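Local coordinates for protein PfVFT1 (PDB 5JKQ) that probably binds a small solute between the two lobes of a Venus flytrap fold, as solute-binding proteins do, at residues H177-M182 / I250-G255; I181-E186 / N266-F271; K206-T211 / I237-S242. The protein carries 3 engineered substitutions. All coordinates share one frame; numbering follows the deposited sequence.

Interaction 1: residues H177-M182 / I250-G255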
loop_
_atom_site.group_PDB
_atom_site.type_symbol
_atom_site.label_atom_id
_atom_site.label_comp_id
_atom_site.label_asym_id
_atom_site.label_seq_id
_atom_site.Cartn_x
_atom_site.Cartn_y
_atom_site.Cartn_z
ATOM N N HIS A 177 -2.636 2.882 5.550
ATOM C CA HIS A 177 -3.870 3.516 5.997
ATOM C C HIS A 177 -4.505 2.610 7.045
ATOM O O HIS A 177 -4.261 1.404 7.061
ATOM C CB HIS A 177 -4.823 3.790 4.825
ATOM C CG HIS A 177 -5.541 2.580 4.312
ATOM N ND1 HIS A 177 -5.148 1.908 3.175
ATOM C CD2 HIS A 177 -6.652 1.944 4.758
ATOM C CE1 HIS A 177 -5.971 0.899 2.953
ATOM N NE2 HIS A 177 -6.892 0.898 3.900
ATOM N N SER A 178 -5.297 3.199 7.933
ATOM C CA SER A 178 -5.875 2.458 9.046
ATOM C C SER A 178 -7.285 1.970 8.729
ATOM O O SER A 178 -7.904 2.409 7.760
ATOM C CB SER A 178 -5.891 3.325 10.305
ATOM O OG SER A 178 -6.176 2.542 11.451
ATOM N N ASN A 179 -7.778 1.054 9.555
ATOM C CA ASN A 179 -9.121 0.507 9.408
ATOM C C ASN A 179 -9.998 0.884 10.595
ATOM O O ASN A 179 -9.723 0.496 11.731
ATOM C CB ASN A 179 -9.061 -1.014 9.256
ATOM C CG ASN A 179 -8.335 -1.441 8.001
ATOM O OD1 ASN A 179 -8.948 -1.632 6.953
ATOM N ND2 ASN A 179 -7.020 -1.585 8.097
ATOM N N LYS A 180 -11.048 1.651 10.327
ATOM C CA LYS A 180 -11.957 2.085 11.376
ATOM C C LYS A 180 -13.084 1.075 11.552
ATOM O O LYS A 180 -13.424 0.338 10.625
ATOM C CB LYS A 180 -12.517 3.472 11.058
ATOM C CG LYS A 180 -11.433 4.500 10.769
ATOM C CD LYS A 180 -12.014 5.886 10.577
ATOM C CE LYS A 180 -10.945 6.882 10.160
ATOM N NZ LYS A 180 -9.835 6.974 11.149
ATOM N N ILE A 181 -13.641 1.037 12.756
ATOM C CA ILE A 181 -14.713 0.109 13.087
ATOM C C ILE A 181 -15.927 0.897 13.550
ATOM O O ILE A 181 -15.861 1.603 14.555
ATOM C CB ILE A 181 -14.284 -0.887 14.190
ATOM C CG1 ILE A 181 -13.086 -1.714 13.716
ATOM C CG2 ILE A 181 -15.444 -1.811 14.571
ATOM C CD1 ILE A 181 -12.443 -2.552 14.800
HETATM N N MSE A 182 -17.028 0.788 12.813
HETATM C CA MSE A 182 -18.267 1.419 13.243
HETATM C C MSE A 182 -19.206 0.381 13.847
HETATM O O MSE A 182 -19.332 -0.740 13.346
HETATM C CB MSE A 182 -18.941 2.165 12.089
HETATM C CG MSE A 182 -19.287 1.355 10.867
HETATM SE SE MSE A 182 -20.293 2.488 9.623
HETATM C CE MSE A 182 -21.947 2.635 10.634
ATOM N N ILE A 250 -20.490 -5.261 13.391
ATOM C CA ILE A 250 -19.659 -4.093 13.117
ATOM C C ILE A 250 -19.506 -3.863 11.622
ATOM O O ILE A 250 -19.776 -4.749 10.808
ATOM C CB ILE A 250 -18.245 -4.219 13.743
ATOM C CG1 ILE A 250 -17.471 -5.393 13.128
ATOM C CG2 ILE A 250 -18.345 -4.363 15.254
ATOM C CD1 ILE A 250 -15.994 -5.381 13.451
ATOM N N GLY A 251 -19.068 -2.658 11.282
ATOM C CA GLY A 251 -18.713 -2.311 9.921
ATOM C C GLY A 251 -17.270 -1.846 9.894
ATOM O O GLY A 251 -16.886 -0.960 10.659
ATOM N N VAL A 252 -16.469 -2.459 9.028
ATOM C CA VAL A 252 -15.064 -2.096 8.883
ATOM C C VAL A 252 -14.889 -1.229 7.644
ATOM O O VAL A 252 -15.305 -1.606 6.548
ATOM C CB VAL A 252 -14.156 -3.334 8.769
ATOM C CG1 VAL A 252 -12.693 -2.927 8.887
ATOM C CG2 VAL A 252 -14.509 -4.362 9.837
ATOM N N ILE A 253 -14.266 -0.070 7.822
ATOM C CA ILE A 253 -14.135 0.890 6.738
ATOM C C ILE A 253 -12.970 1.846 7.001
ATOM O O ILE A 253 -12.652 2.148 8.150
ATOM C CB ILE A 253 -15.457 1.673 6.545
ATOM C CG1 ILE A 253 -15.449 2.427 5.215
ATOM C CG2 ILE A 253 -15.723 2.609 7.732
ATOM C CD1 ILE A 253 -16.837 2.731 4.694
ATOM N N SER A 254 -12.333 2.308 5.930
ATOM C CA SER A 254 -11.134 3.135 6.044
ATOM C C SER A 254 -11.444 4.619 6.236
ATOM O O SER A 254 -10.573 5.387 6.644
ATOM C CB SER A 254 -10.257 2.956 4.803
ATOM O OG SER A 254 -9.968 1.587 4.580
ATOM N N GLY A 255 -12.677 5.022 5.941
ATOM C CA GLY A 255 -13.058 6.420 6.045
ATOM C C GLY A 255 -14.530 6.649 6.324
ATOM O O GLY A 255 -15.364 5.770 6.101
#
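Lys180 and Met182 form antiparallel hydrogen-bonded pairs with Ile253 and Gly251, with Ile181 and Val252 as the non-hydrogen-bonded pair between them, and the strand axes approach to 4.6 Å. Four backbone bonds hold the ladder. The bond from Lys180 N to Ile253 O is the most bent, 2.7 Å long with 140° at the hydrogen. Met182 is a selenomethionine. Its CG stands between the backbone N and the carbonyl carbon (chi1 58°), which carries it over Gly251, with Met182 CG 3.3 Å from Gly251 O. On the other face, Ile181 CG2 touches Ile250 CD1 at 3.8 Å, and the two side chains cross obliquely. At the end of the ladder, Ser254 OG lies 3.2 Å from His177 NE2. His177 ND1 is hydrogen-bonded to His276 NE2, and Ser254 OG to Asn214 ND2. The pair lies inside a larger mixed sheet. Strand 265-281 pairs with 177-182, and strand 206-209 pairs with 250-253. Helix 212-222 covers Ile250 and Val252 through Leu218, while helix 236-244 covers Met182 through Leu239.

Interaction 2: residues I181-E186 / N266-F271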
loop_
_atom_site.group_PDB
_atom_site.type_symbol
_atom_site.label_atom_id
_atom_site.label_comp_id
_atom_site.label_asym_id
_atom_site.label_seq_id
_atom_site.Cartn_x
_atom_site.Cartn_y
_atom_site.Cartn_z
ATOM N N ILE A 181 -13.641 1.037 12.756
ATOM C CA ILE A 181 -14.713 0.109 13.087
ATOM C C ILE A 181 -15.927 0.897 13.550
ATOM O O ILE A 181 -15.861 1.603 14.555
ATOM C CB ILE A 181 -14.284 -0.887 14.190
ATOM C CG1 ILE A 181 -13.086 -1.714 13.716
ATOM C CG2 ILE A 181 -15.444 -1.811 14.571
ATOM C CD1 ILE A 181 -12.443 -2.552 14.800
HETATM N N MSE A 182 -17.028 0.788 12.813
HETATM C CA MSE A 182 -18.267 1.419 13.243
HETATM C C MSE A 182 -19.206 0.381 13.847
HETATM O O MSE A 182 -19.332 -0.740 13.346
HETATM C CB MSE A 182 -18.941 2.165 12.089
HETATM C CG MSE A 182 -19.287 1.355 10.867
HETATM SE SE MSE A 182 -20.293 2.488 9.623
HETATM C CE MSE A 182 -21.947 2.635 10.634
ATOM N N ILE A 183 -19.848 0.768 14.944
ATOM C CA ILE A 183 -20.665 -0.143 15.733
ATOM C C ILE A 183 -21.744 0.641 16.476
ATOM O O ILE A 183 -21.573 1.826 16.764
ATOM C CB ILE A 183 -19.793 -0.936 16.741
ATOM C CG1 ILE A 183 -20.634 -1.966 17.503
ATOM C CG2 ILE A 183 -19.084 0.021 17.703
ATOM C CD1 ILE A 183 -19.815 -2.925 18.356
ATOM N N LEU A 184 -22.858 -0.019 16.772
ATOM C CA LEU A 184 -23.932 0.605 17.535
ATOM C C LEU A 184 -23.474 0.891 18.962
ATOM O O LEU A 184 -22.867 0.037 19.607
ATOM C CB LEU A 184 -25.169 -0.292 17.544
ATOM C CG LEU A 184 -25.829 -0.511 16.183
ATOM C CD1 LEU A 184 -26.750 -1.719 16.217
ATOM C CD2 LEU A 184 -26.594 0.735 15.764
ATOM N N LYS A 185 -23.765 2.095 19.446
ATOM C CA LYS A 185 -23.378 2.500 20.795
ATOM C C LYS A 185 -23.973 1.596 21.865
ATOM O O LYS A 185 -23.407 1.447 22.946
ATOM C CB LYS A 185 -23.809 3.944 21.066
ATOM C CG LYS A 185 -22.820 4.993 20.596
ATOM C CD LYS A 185 -22.695 6.131 21.599
ATOM C CE LYS A 185 -21.510 7.030 21.278
ATOM N NZ LYS A 185 -21.498 8.259 22.111
ATOM N N GLU A 186 -25.118 1.000 21.556
ATOM C CA GLU A 186 -25.876 0.232 22.537
ATOM C C GLU A 186 -25.089 -0.953 23.099
ATOM O O GLU A 186 -25.399 -1.443 24.184
ATOM C CB GLU A 186 -27.185 -0.260 21.912
ATOM C CG GLU A 186 -27.005 -1.185 20.727
ATOM C CD GLU A 186 -28.300 -1.418 19.973
ATOM O OE1 GLU A 186 -28.803 -0.463 19.343
ATOM O OE2 GLU A 186 -28.817 -2.555 20.015
ATOM N N ASN A 266 -21.153 4.449 16.943
ATOM C CA ASN A 266 -19.805 4.655 17.441
ATOM C C ASN A 266 -18.803 4.344 16.345
ATOM O O ASN A 266 -18.994 3.395 15.591
ATOM C CB ASN A 266 -19.556 3.765 18.655
ATOM C CG ASN A 266 -18.976 4.521 19.826
ATOM O OD1 ASN A 266 -19.490 4.443 20.940
ATOM N ND2 ASN A 266 -17.900 5.259 19.583
ATOM N N VAL A 267 -17.747 5.145 16.249
ATOM C CA VAL A 267 -16.660 4.864 15.317
ATOM C C VAL A 267 -15.314 5.120 15.987
ATOM O O VAL A 267 -15.051 6.221 16.473
ATOM C CB VAL A 267 -16.758 5.719 14.036
ATOM C CG1 VAL A 267 -15.785 5.203 12.985
ATOM C CG2 VAL A 267 -18.175 5.706 13.477
ATOM N N PHE A 268 -14.467 4.095 16.012
ATOM C CA PHE A 268 -13.137 4.210 16.597
ATOM C C PHE A 268 -12.093 3.593 15.673
ATOM O O PHE A 268 -12.392 2.686 14.894
ATOM C CB PHE A 268 -13.092 3.544 17.977
ATOM C CG PHE A 268 -13.456 2.085 17.966
ATOM C CD1 PHE A 268 -12.496 1.120 17.713
ATOM C CD2 PHE A 268 -14.757 1.679 18.218
ATOM C CE1 PHE A 268 -12.825 -0.224 17.706
ATOM C CE2 PHE A 268 -15.093 0.337 18.213
ATOM C CZ PHE A 268 -14.125 -0.615 17.956
ATOM N N ASP A 269 -10.868 4.102 15.762
ATOM C CA ASP A 269 -9.762 3.618 14.947
ATOM C C ASP A 269 -9.110 2.414 15.620
ATOM O O ASP A 269 -8.515 2.540 16.691
ATOM C CB ASP A 269 -8.735 4.735 14.725
ATOM C CG ASP A 269 -7.819 4.469 13.541
ATOM O OD1 ASP A 269 -7.626 3.290 13.174
ATOM O OD2 ASP A 269 -7.290 5.449 12.977
ATOM N N SER A 270 -9.235 1.246 14.996
ATOM C CA SER A 270 -8.643 0.020 15.525
ATOM C C SER A 270 -7.121 0.068 15.481
ATOM O O SER A 270 -6.450 -0.673 16.200
ATOM C CB SER A 270 -9.133 -1.196 14.739
ATOM O OG SER A 270 -8.642 -1.169 13.409
ATOM N N PHE A 271 -6.595 0.935 14.618
ATOM C CA PHE A 271 -5.161 1.040 14.353
ATOM C C PHE A 271 -4.601 -0.257 13.770
ATOM O O PHE A 271 -3.390 -0.474 13.766
ATOM C CB PHE A 271 -4.400 1.430 15.626
ATOM C CG PHE A 271 -4.760 2.791 16.154
ATOM C CD1 PHE A 271 -4.721 3.897 15.324
ATOM C CD2 PHE A 271 -5.141 2.963 17.475
ATOM C CE1 PHE A 271 -5.048 5.150 15.799
ATOM C CE2 PHE A 271 -5.471 4.218 17.957
ATOM C CZ PHE A 271 -5.424 5.313 17.114
#
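Ile181 packs its branched carbon over one face of the Phe268 ring, in a CH-pi contact at the centre of an antiparallel strand pair within the mixed sheet of this Venus flytrap protein. Ile181 CB lies 4.1 Å from the Phe268 ring centroid, 27° off the ring normal. Phe268 CG stands between its own backbone N and carbonyl carbon (chi1 59°), and the ring is thereby turned across to the partner strand. Ile181 CD1 reaches Phe268 CE1 at 3.7 Å. Ile183 comes to the same ring differently. Ile183 CG2 sits at the edge, near the ring plane, 4.0 Å from Phe268 CE2. Ile181 CD1 also touches Ser270 CB at 3.6 Å. On the other face of the sheet, Met182 CB meets Val267 CG2 at 3.9 Å, and the end of the Met182 chain leads away toward helix 236-244. The backbone ladder has hydrogen-bonded pairs at Ile181 with Phe268 and at Ile183 with Asn266. Its shortest bond runs from Asn266 N to Ile183 O, 2.7 Å. Farther out, the Lys185 chain crosses the Asn266 side chain at about a right angle, with Lys185 CE 3.3 Å from Asn266 OD1. At the other end, Ser270 OG is hydrogen-bonded to Asn179 O of the neighbouring strand and to Leu272 N of its own. Asp269 forms an Asx turn. In this turn Phe271 N meets Asp269 OD1 at 2.9 Å, from 39° above the carboxylate plane.

Interaction 3: residues K206-T211 / I237-S242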
loop_
_atom_site.group_PDB
_atom_site.type_symbol
_atom_site.label_atom_id
_atom_site.label_comp_id
_atom_site.label_asym_id
_atom_site.label_seq_id
_atom_site.Cartn_x
_atom_site.Cartn_y
_atom_site.Cartn_z
ATOM N N LYS A 206 -21.367 -11.764 12.423
ATOM C CA LYS A 206 -20.903 -11.528 11.059
ATOM C C LYS A 206 -20.396 -10.096 10.929
ATOM O O LYS A 206 -20.957 -9.176 11.526
ATOM C CB LYS A 206 -22.027 -11.796 10.055
ATOM C CG LYS A 206 -22.903 -12.991 10.420
ATOM C CD LYS A 206 -23.818 -13.410 9.275
ATOM C CE LYS A 206 -24.659 -14.625 9.658
ATOM N NZ LYS A 206 -25.499 -15.127 8.531
ATOM N N ILE A 207 -19.334 -9.915 10.146
ATOM C CA ILE A 207 -18.687 -8.613 10.004
ATOM C C ILE A 207 -18.832 -8.085 8.583
ATOM O O ILE A 207 -18.551 -8.791 7.613
ATOM C CB ILE A 207 -17.191 -8.699 10.394
ATOM C CG1 ILE A 207 -17.077 -8.956 11.901
ATOM C CG2 ILE A 207 -16.439 -7.419 10.006
ATOM C CD1 ILE A 207 -15.653 -9.039 12.426
ATOM N N ALA A 208 -19.277 -6.835 8.473
ATOM C CA ALA A 208 -19.416 -6.172 7.181
ATOM C C ALA A 208 -18.181 -5.334 6.873
ATOM O O ALA A 208 -17.648 -4.653 7.749
ATOM C CB ALA A 208 -20.660 -5.305 7.163
ATOM N N CYS A 209 -17.736 -5.386 5.621
ATOM C CA CYS A 209 -16.559 -4.642 5.183
ATOM C C CYS A 209 -16.776 -4.058 3.789
ATOM O O CYS A 209 -17.451 -4.655 2.957
ATOM C CB CYS A 209 -15.326 -5.546 5.186
ATOM S SG CYS A 209 -14.968 -6.328 6.779
ATOM N N LEU A 210 -16.201 -2.888 3.537
ATOM C CA LEU A 210 -16.362 -2.235 2.244
ATOM C C LEU A 210 -15.389 -2.820 1.226
ATOM O O LEU A 210 -15.671 -2.848 0.030
ATOM C CB LEU A 210 -16.158 -0.724 2.374
ATOM C CG LEU A 210 -16.298 0.096 1.090
ATOM C CD1 LEU A 210 -17.642 -0.146 0.416
ATOM C CD2 LEU A 210 -16.120 1.574 1.389
ATOM N N THR A 211 -14.243 -3.289 1.717
ATOM C CA THR A 211 -13.236 -3.921 0.874
ATOM C C THR A 211 -12.749 -5.215 1.514
ATOM O O THR A 211 -12.970 -5.450 2.702
ATOM C CB THR A 211 -12.022 -3.000 0.638
ATOM O OG1 THR A 211 -11.263 -2.885 1.849
ATOM C CG2 THR A 211 -12.466 -1.616 0.177
ATOM N N ILE A 237 -22.797 4.055 2.504
ATOM C CA ILE A 237 -24.222 4.027 2.813
ATOM C C ILE A 237 -24.723 2.586 2.904
ATOM O O ILE A 237 -25.521 2.259 3.781
ATOM C CB ILE A 237 -25.033 4.816 1.761
ATOM C CG1 ILE A 237 -24.700 6.304 1.870
ATOM C CG2 ILE A 237 -26.543 4.609 1.946
ATOM C CD1 ILE A 237 -25.211 7.145 0.717
ATOM N N ASP A 238 -24.247 1.727 2.004
ATOM C CA ASP A 238 -24.611 0.312 2.029
ATOM C C ASP A 238 -24.100 -0.339 3.303
ATOM O O ASP A 238 -24.854 -0.976 4.038
ATOM C CB ASP A 238 -24.041 -0.430 0.816
ATOM C CG ASP A 238 -24.599 0.075 -0.498
ATOM O OD1 ASP A 238 -25.712 0.640 -0.500
ATOM O OD2 ASP A 238 -23.923 -0.104 -1.534
ATOM N N LEU A 239 -22.802 -0.174 3.540
ATOM C CA LEU A 239 -22.138 -0.707 4.722
ATOM C C LEU A 239 -22.879 -0.264 5.983
ATOM O O LEU A 239 -23.200 -1.081 6.846
ATOM C CB LEU A 239 -20.673 -0.241 4.734
ATOM C CG LEU A 239 -19.641 -0.686 5.782
ATOM C CD1 LEU A 239 -19.925 -0.127 7.173
ATOM C CD2 LEU A 239 -19.513 -2.201 5.816
ATOM N N SER A 240 -23.181 1.029 6.061
ATOM C CA SER A 240 -23.805 1.606 7.247
ATOM C C SER A 240 -25.213 1.068 7.478
ATOM O O SER A 240 -25.606 0.810 8.616
ATOM C CB SER A 240 -23.852 3.129 7.134
ATOM O OG SER A 240 -22.546 3.679 7.115
ATOM N N LYS A 241 -25.967 0.912 6.396
ATOM C CA LYS A 241 -27.318 0.371 6.465
ATOM C C LYS A 241 -27.317 -0.989 7.160
ATOM O O LYS A 241 -28.209 -1.296 7.950
ATOM C CB LYS A 241 -27.908 0.256 5.055
ATOM C CG LYS A 241 -29.384 -0.101 5.005
ATOM C CD LYS A 241 -30.155 0.889 4.139
ATOM C CE LYS A 241 -31.609 0.474 3.945
ATOM N NZ LYS A 241 -31.759 -0.608 2.929
ATOM N N SER A 242 -26.292 -1.786 6.878
ATOM C CA SER A 242 -26.192 -3.140 7.410
ATOM C C SER A 242 -25.911 -3.154 8.911
ATOM O O SER A 242 -26.445 -3.992 9.639
ATOM C CB SER A 242 -25.097 -3.911 6.671
ATOM O OG SER A 242 -24.980 -5.233 7.162
#
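Leu239 extends its CG anti to the backbone N (chi1 -176°), and its second torsion (chi2 -69°) sets the CD2 methyl against Ala208. This one methyl carries most of the contact. Leu239 CD2 lies 3.6 Å from Ala208 CB, and its other near atoms in 206-211 belong to the backbone at and just past the strand end. Leu239 CD2 is 3.6 Å from Ala208 C and 3.7 Å from Cys209 N. Leu239 CD2 is 4.1 Å from Leu210 N. The methyl therefore rests along the peptide backbone where the strand ends, beside a small alanine side chain. Ser242, one helical turn on, faces the same alanine more loosely, with Ser242 OG 4.3 Å from Ala208 CB. That hydroxyl is hydrogen-bonded to Ser247 OG, so its polar need is met outside the interface. The contact is apolar packing and small in area. The helix runs nearly antiparallel to the strand, at 160°, with the axes 8.6 Å apart at closest approach. Cys209 points away from the helix and forms the disulfide with Cys215, which links the strand end to helix 212-222. Thr211 is the N-cap of that same helix, and its OG1 accepts from Asn214 N. Strand 206-209 lies parallel to both 227-229 and 250-253. Helix 212-222 makes the crossover from 206-209 to 227-229, and helix 236-244 the crossover from 227-229 to 250-253. The sheet is thus layered between helices. Ala208 faces helix 236-244, whose Leu239 also packs on Met182 of strand 175-184, while Ile207 and Cys209 face helix 212-222 on the opposite side.

The three contacts lie close together on one side of the chain's centre, around one mixed sheet. The centres of interactions 1 and 2 are about 8 Å apart, those of 1 and 3 about 10 Å, and those of 2 and 3 about 13 Å. Strand 175-184 serves both 1 and 2, with 250-253 and 265-281 as its neighbours. Interaction 3 adds the next strand, 206-209, and the helix packed on it. Along the chain, 206-211 and 237-242 fall between the two halves of interactions 1 and 2. Met182, shared by interactions 1 and 2, meets interaction 3 at Ser240. The three contacts probably belong to one lobe of this bi-lobed protein, where they join the sheet's strands to a covering helix.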